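Side-chain contacts in structure-specific endonuclease subunit SLX1 (Candida glabrata, PDB 4XLG), which probably acts as the catalytic subunit of the SLX1-SLX4 endonuclease, nicking branched DNA near junctions during repair and recombination: residues Y14-I19 against S24-S29; L130-F133 against V137-I140. The protein carries 1 engineered substitution. All coordinates share one frame; numbering follows the deposited sequence. Where two conformers were deposited one is given.

How the contacts relate
Followed from the N terminus, the chain first closes a short loop at contact 1, where strand 12-18 folds back on strand 25-30 as a beta hairpin. It then builds strand 60-67 and helices 72-84 and 107-118 before contact 2 closes a second short loop, from strand 129-132 into helix 135-143. The two closures follow in series and neither nest nor cross. They share one mixed sheet, in which strand 60-67 runs between 12-18 and 129-132. With centres about 13 Å apart they also meet directly: OE1 of Q17 packs against CG2 of V137 at 4.2 Å, joining the hairpin to the later helix.

Contact 1 (Y14-I19 against S24-S29); sequences YLLQSI and SFYIGS
The ring of Y14 lies over the backbone of G28, a CH-pi contact in which the glycine CA sits 3.9 Å from the ring centroid and 23° off its normal. The carbonyl carbon of G28 covers the rim of the same face, 3.3 Å from CE2 of Y14. What brings the ring over the neighbouring strand is its first torsion (chi1 54°), which tucks CG between the backbone N and carbonyl carbon. From there the Y14 hydroxyl reaches the edge of the Y26 ring, near its plane, with OH 3.9 Å from CE1 of Y26. On this side of the sheet L16 runs beside Y26 and points the same way, its CD1 4.0 Å from CB of Y26. The reverse side carries L15, I27, Q17 and F25. CD1 of L15 packs on CG1 of I27 at 3.7 Å, while the extended Q17 chain runs alongside the F25 ring, CG of Q17 coming within 3.5 Å of CE1 of F25 and the amide turned 29° from the ring plane.

Behind these side chains stands the antiparallel backbone pairing. L16 and Y26 exchange hydrogen bonds, the one from N of L16 to O of Y26 being short at 2.8 Å and nearly straight; Y14 and G28 form another hydrogen-bonded pair, and N of S18 bonds to O of S24. Farther out, H40 and R36 hydrogen-bond to the Y14 hydroxyl, H40 also meets Y26 edge to face, and the Q17 amide NE2 is held by O of R22. Residues 26-28 spell the YIG signature, and Y14 falls where the last residue of the GIY signature is expected: this is the two-stranded hairpin that names the GIY-YIG nuclease fold.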
ATOM      1  N   TYR B  14      -0.627   3.782  11.217  1.00 20.51           N
ATOM      2  CA  TYR B  14      -0.794   5.106  11.823  1.00 19.60           C
ATOM      3  C   TYR B  14       0.179   5.337  12.935  1.00 18.74           C
ATOM      4  O   TYR B  14       0.683   4.412  13.588  1.00 20.40           O
ATOM      5  CB  TYR B  14      -2.232   5.304  12.364  1.00 18.53           C
ATOM      6  CG  TYR B  14      -2.676   4.188  13.352  1.00 20.55           C
ATOM      7  CD1 TYR B  14      -2.424   4.293  14.734  1.00 19.68           C
ATOM      8  CD2 TYR B  14      -3.330   3.013  12.867  1.00 17.45           C
ATOM      9  CE1 TYR B  14      -2.830   3.289  15.622  1.00 19.78           C
ATOM     10  CE2 TYR B  14      -3.778   2.009  13.755  1.00 20.09           C
ATOM     11  CZ  TYR B  14      -3.494   2.182  15.150  1.00 17.82           C
ATOM     12  OH  TYR B  14      -3.882   1.203  16.004  1.00 20.85           O
ATOM     13  N   LEU B  15       0.452   6.636  13.133  1.00 18.68           N
ATOM     14  CA  LEU B  15       1.264   7.069  14.279  1.00 20.42           C
ATOM     15  C   LEU B  15       0.388   7.943  15.191  1.00 20.00           C
ATOM     16  O   LEU B  15      -0.235   8.913  14.711  1.00 19.36           O
ATOM     17  CB  LEU B  15       2.475   7.873  13.779  1.00 20.56           C
ATOM     18  CG  LEU B  15       3.339   8.519  14.885  1.00 22.31           C
ATOM     19  CD1 LEU B  15       3.999   7.436  15.780  1.00 24.54           C
ATOM     20  CD2 LEU B  15       4.387   9.476  14.255  1.00 21.98           C
ATOM     21  N   LEU B  16       0.310   7.561  16.463  1.00 20.32           N
ATOM     22  CA  LEU B  16      -0.432   8.349  17.463  1.00 20.74           C
ATOM     23  C   LEU B  16       0.589   9.062  18.319  1.00 19.35           C
ATOM     24  O   LEU B  16       1.657   8.537  18.575  1.00 20.79           O
ATOM     25  CB  LEU B  16      -1.282   7.467  18.393  1.00 18.60           C
ATOM     26  CG  LEU B  16      -2.210   6.441  17.726  1.00 17.57           C
ATOM     27  CD1 LEU B  16      -2.985   5.686  18.905  1.00 21.64           C
ATOM     28  CD2 LEU B  16      -3.162   7.184  16.719  1.00 17.56           C
ATOM     29  N   GLN B  17       0.224  10.258  18.754  1.00 19.02           N
ATOM     30  CA  GLN B  17       0.998  10.989  19.736  1.00 18.37           C
ATOM     31  C   GLN B  17       0.042  11.395  20.840  1.00 19.11           C
ATOM     32  O   GLN B  17      -0.970  12.016  20.572  1.00 20.13           O
ATOM     33  CB  GLN B  17       1.629  12.224  19.092  1.00 18.77           C
ATOM     34  CG  GLN B  17       2.505  13.043  20.131  1.00 20.40           C
ATOM     35  CD  GLN B  17       3.174  14.266  19.469  1.00 24.48           C
ATOM     36  OE1 GLN B  17       2.846  14.638  18.328  1.00 24.92           O
ATOM     37  NE2 GLN B  17       4.086  14.879  20.188  1.00 25.00           N
ATOM     38  N   SER B  18       0.357  11.047  22.084  1.00 19.23           N
ATOM     39  CA  SER B  18      -0.547  11.432  23.181  1.00 19.93           C
ATOM     40  C   SER B  18      -0.718  12.955  23.229  1.00 22.15           C
ATOM     41  O   SER B  18       0.270  13.740  23.104  1.00 19.92           O
ATOM     42  CB  SER B  18       0.016  10.894  24.519  1.00 20.38           C
ATOM     43  OG  SER B  18      -0.745  11.441  25.609  1.00 21.22           O
ATOM     44  N   ILE B  19      -1.953  13.420  23.437  1.00 19.11           N
ATOM     45  CA  ILE B  19      -2.111  14.885  23.496  1.00 19.49           C
ATOM     46  C   ILE B  19      -1.493  15.487  24.742  1.00 21.45           C
ATOM     47  O   ILE B  19      -0.785  16.491  24.673  1.00 21.01           O
ATOM     48  CB  ILE B  19      -3.636  15.240  23.357  1.00 19.22           C
ATOM     49  CG1 ILE B  19      -4.041  14.814  21.934  1.00 18.97           C
ATOM     50  CG2 ILE B  19      -3.909  16.755  23.574  1.00 19.84           C
ATOM     51  CD1 ILE B  19      -5.625  14.646  21.798  1.00 20.37           C
ATOM     52  N   SER B  24       4.856  10.430  24.328  1.00 24.27           N
ATOM     53  CA  SER B  24       4.287   9.065  24.133  1.00 25.74           C
ATOM     54  C   SER B  24       3.712   8.904  22.743  1.00 23.99           C
ATOM     55  O   SER B  24       2.898   9.710  22.295  1.00 23.17           O
ATOM     56  CB  SER B  24       3.170   8.698  25.151  1.00 24.23           C
ATOM     57  OG  SER B  24       3.709   8.668  26.509  1.00 29.78           O
ATOM     58  N   PHE B  25       4.147   7.837  22.086  1.00 23.55           N
ATOM     59  CA  PHE B  25       3.688   7.500  20.718  1.00 21.43           C
ATOM     60  C   PHE B  25       3.185   6.075  20.655  1.00 21.46           C
ATOM     61  O   PHE B  25       3.550   5.230  21.517  1.00 25.43           O
ATOM     62  CB  PHE B  25       4.889   7.658  19.729  1.00 25.82           C
ATOM     63  CG  PHE B  25       5.418   9.077  19.676  1.00 28.09           C
ATOM     64  CD1 PHE B  25       4.790  10.001  18.848  1.00 27.65           C
ATOM     65  CD2 PHE B  25       6.492   9.481  20.468  1.00 31.37           C
ATOM     66  CE1 PHE B  25       5.213  11.340  18.799  1.00 28.13           C
ATOM     67  CE2 PHE B  25       6.936  10.838  20.429  1.00 30.82           C
ATOM     68  CZ  PHE B  25       6.292  11.751  19.598  1.00 28.43           C
ATOM     69  N   TYR B  26       2.451   5.778  19.583  1.00 22.15           N
ATOM     70  CA  TYR B  26       1.943   4.436  19.384  1.00 25.87           C
ATOM     71  C   TYR B  26       1.879   4.210  17.906  1.00 21.59           C
ATOM     72  O   TYR B  26       1.407   5.090  17.185  1.00 22.91           O
ATOM     73  CB  TYR B  26       0.551   4.300  19.998  1.00 24.63           C
ATOM     74  CG  TYR B  26       0.045   2.870  19.942  1.00 28.07           C
ATOM     75  CD1 TYR B  26      -0.661   2.418  18.838  1.00 25.12           C
ATOM     76  CD2 TYR B  26       0.219   2.013  21.005  1.00 40.75           C
ATOM     77  CE1 TYR B  26      -1.115   1.093  18.757  1.00 27.55           C
ATOM     78  CE2 TYR B  26      -0.247   0.691  20.946  1.00 42.42           C
ATOM     79  CZ  TYR B  26      -0.939   0.270  19.826  1.00 37.43           C
ATOM     80  OH  TYR B  26      -1.410  -1.004  19.745  1.00 43.78           O
ATOM     81  N   ILE B  27       2.290   3.024  17.463  1.00 21.37           N
ATOM     82  CA  ILE B  27       2.141   2.720  16.027  1.00 20.07           C
ATOM     83  C   ILE B  27       1.257   1.494  15.833  1.00 18.67           C
ATOM     84  O   ILE B  27       1.468   0.466  16.532  1.00 21.61           O
ATOM     85  CB  ILE B  27       3.543   2.430  15.406  1.00 23.05           C
ATOM     86  CG1 ILE B  27       4.341   3.744  15.350  1.00 24.10           C
ATOM     87  CG2 ILE B  27       3.417   1.817  13.938  1.00 25.15           C
ATOM     88  CD1 ILE B  27       5.882   3.460  15.151  1.00 28.50           C
ATOM     89  N   GLY B  28       0.288   1.549  14.904  1.00 19.04           N
ATOM     90  CA  GLY B  28      -0.481   0.316  14.644  1.00 18.40           C
ATOM     91  C   GLY B  28      -0.959   0.320  13.205  1.00 21.49           C
ATOM     92  O   GLY B  28      -0.544   1.162  12.414  1.00 21.40           O
ATOM     93  N   SER B  29      -1.797  -0.658  12.839  1.00 21.10           N
ATOM     94  CA  SER B  29      -2.311  -0.689  11.474  1.00 20.51           C
ATOM     95  C   SER B  29      -3.770  -1.065  11.550  1.00 22.48           C
ATOM     96  O   SER B  29      -4.196  -1.749  12.497  1.00 21.39           O
ATOM     97  CB  SER B  29      -1.537  -1.701  10.584  1.00 23.71           C
ATOM     98  OG  SER B  29      -1.571  -3.018  11.117  1.00 30.06           O
TER

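Contact 2 (L130-F133 against V137-I140); sequences LHFF and VEEI
F132 presents one face of its ring to the start of helix 135-143, and E138 settles on it. CA of E138 stands almost squarely over the ring centre, 3.7 Å from the centroid and 10° off the normal, in a CH-pi contact. CB of E138 lies over the same face, 3.5 Å from CG of F132, so main chain and side chain share the ring. V137 arrives obliquely, its CG1 being 3.8 Å from CE1 of F132. At the F132 ring the indole of W141 is a further partner, with the two planes at about 45°.

The glutamate uses its aliphatic part here and sends its charge elsewhere. CG of E138 passes 3.5 Å from CD2 of F132, and the chain then bends at chi2 (-105°), carrying the carboxylate away from the phenyl group to a salt bridge between OE2 and NZ of K142, one helical turn on. No hydrogen bond joins the two segments; the contact is made by carbon against ring.

F132 belongs to a strand flanked by 60-67 and 160-168, and its side chain also touches A64, V161 and L163, so the ring is wedged between the sheet and the helix. V137 reaches L111 of helix 107-118, whereas F133, at the corner where the chain turns, packs on the long helix 176-213.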
ATOM      1  N   LEU B 130       1.571   8.983   2.208  1.00 22.02           N
ATOM      2  CA  LEU B 130       1.855   9.421   3.581  1.00 22.63           C
ATOM      3  C   LEU B 130       0.963  10.662   3.846  1.00 23.66           C
ATOM      4  O   LEU B 130       1.127  11.695   3.198  1.00 26.71           O
ATOM      5  CB  LEU B 130       3.357   9.768   3.721  1.00 24.60           C
ATOM      6  CG  LEU B 130       3.730  10.587   4.969  1.00 25.65           C
ATOM      7  CD1 LEU B 130       3.354   9.822   6.251  1.00 25.38           C
ATOM      8  CD2 LEU B 130       5.243  10.879   4.846  1.00 26.81           C
ATOM      9  N   HIS B 131       0.049  10.553   4.808  1.00 20.94           N
ATOM     10  CA  HIS B 131      -0.899  11.640   5.062  1.00 22.30           C
ATOM     11  C   HIS B 131      -0.686  12.191   6.474  1.00 23.98           C
ATOM     12  O   HIS B 131      -0.709  11.396   7.439  1.00 22.11           O
ATOM     13  CB  HIS B 131      -2.350  11.144   4.990  1.00 20.51           C
ATOM     14  CG  HIS B 131      -3.335  12.251   5.248  1.00 24.02           C
ATOM     15  ND1 HIS B 131      -3.736  13.137   4.267  1.00 27.15           N
ATOM     16  CD2 HIS B 131      -3.916  12.682   6.405  1.00 21.24           C
ATOM     17  CE1 HIS B 131      -4.531  14.054   4.794  1.00 28.39           C
ATOM     18  NE2 HIS B 131      -4.673  13.785   6.087  1.00 24.06           N
ATOM     19  N   PHE B 132      -0.534  13.516   6.593  1.00 23.14           N
ATOM     20  CA  PHE B 132      -0.451  14.171   7.920  1.00 22.99           C
ATOM     21  C   PHE B 132      -1.746  14.847   8.341  1.00 24.70           C
ATOM     22  O   PHE B 132      -2.383  15.535   7.539  1.00 24.37           O
ATOM     23  CB  PHE B 132       0.673  15.247   7.906  1.00 23.33           C
ATOM     24  CG  PHE B 132       2.014  14.633   7.762  1.00 23.16           C
ATOM     25  CD1 PHE B 132       2.653  14.115   8.898  1.00 23.84           C
ATOM     26  CD2 PHE B 132       2.631  14.527   6.521  1.00 23.78           C
ATOM     27  CE1 PHE B 132       3.921  13.498   8.806  1.00 27.05           C
ATOM     28  CE2 PHE B 132       3.934  13.949   6.401  1.00 26.13           C
ATOM     29  CZ  PHE B 132       4.576  13.413   7.544  1.00 25.38           C
ATOM     30  N   PHE B 133      -2.132  14.640   9.595  1.00 22.61           N
ATOM     31  CA  PHE B 133      -3.291  15.309  10.164  1.00 21.91           C
ATOM     32  C   PHE B 133      -2.869  16.498  10.986  1.00 22.47           C
ATOM     33  O   PHE B 133      -3.708  17.280  11.490  1.00 23.56           O
ATOM     34  CB  PHE B 133      -4.051  14.359  11.067  1.00 19.18           C
ATOM     35  CG  PHE B 133      -4.570  13.143  10.348  1.00 19.73           C
ATOM     36  CD1 PHE B 133      -5.709  13.268   9.503  1.00 21.21           C
ATOM     37  CD2 PHE B 133      -3.934  11.898  10.499  1.00 20.56           C
ATOM     38  CE1 PHE B 133      -6.216  12.130   8.844  1.00 22.08           C
ATOM     39  CE2 PHE B 133      -4.437  10.733   9.845  1.00 21.37           C
ATOM     40  CZ  PHE B 133      -5.589  10.854   9.017  1.00 19.91           C
ATOM     41  N   VAL B 137       3.694  18.370  12.676  1.00 26.32           N
ATOM     42  CA  VAL B 137       4.328  17.066  12.491  1.00 26.63           C
ATOM     43  C   VAL B 137       4.815  16.946  11.037  1.00 27.65           C
ATOM     44  O   VAL B 137       5.950  16.482  10.766  1.00 27.49           O
ATOM     45  CB  VAL B 137       3.348  15.911  12.844  1.00 27.90           C
ATOM     46  CG1 VAL B 137       3.940  14.530  12.426  1.00 25.69           C
ATOM     47  CG2 VAL B 137       3.040  15.935  14.388  1.00 24.32           C
ATOM     48  N   GLU B 138       3.966  17.351  10.092  1.00 26.91           N
ATOM     49  CA  GLU B 138       4.390  17.371   8.671  1.00 29.64           C
ATOM     50  C   GLU B 138       5.687  18.213   8.455  1.00 33.49           C
ATOM     51  O   GLU B 138       6.582  17.834   7.664  1.00 31.14           O
ATOM     52  CB  GLU B 138       3.243  17.925   7.786  1.00 26.94           C
ATOM     53  CG  GLU B 138       3.574  17.928   6.293  1.00 32.34           C
ATOM     54  CD  GLU B 138       3.883  19.307   5.737  1.00 52.42           C
ATOM     55  OE1 GLU B 138       3.668  20.326   6.433  1.00 56.78           O
ATOM     56  OE2 GLU B 138       4.362  19.368   4.587  1.00 59.96           O
ATOM     57  N   GLU B 139       5.782  19.365   9.136  1.00 29.25           N
ATOM     58  CA  GLU B 139       6.942  20.224   8.969  0.53 31.54           C
ATOM     59  C   GLU B 139       8.207  19.547   9.501  1.00 34.13           C
ATOM     60  O   GLU B 139       9.278  19.668   8.897  1.00 34.96           O
ATOM     61  CB  GLU B 139       6.729  21.565   9.670  0.53 33.16           C
ATOM     62  CG  GLU B 139       5.753  22.485   8.961  0.53 38.78           C
ATOM     63  CD  GLU B 139       5.628  23.824   9.660  0.53 46.49           C
ATOM     64  OE1 GLU B 139       6.652  24.342  10.162  0.53 52.67           O
ATOM     65  OE2 GLU B 139       4.509  24.356   9.719  0.53 47.98           O
ATOM     66  N   ILE B 140       8.083  18.843  10.622  1.00 30.41           N
ATOM     67  CA  ILE B 140       9.244  18.128  11.164  1.00 35.00           C
ATOM     68  C   ILE B 140       9.662  17.026  10.187  1.00 37.13           C
ATOM     69  O   ILE B 140      10.844  16.826   9.927  1.00 35.59           O
ATOM     70  CB  ILE B 140       8.951  17.483  12.536  1.00 32.54           C
ATOM     71  CG1 ILE B 140       8.765  18.558  13.621  1.00 39.01           C
ATOM     72  CG2 ILE B 140      10.075  16.505  12.895  1.00 35.31           C
ATOM     73  CD1 ILE B 140       8.170  18.006  14.921  1.00 37.10           C
TER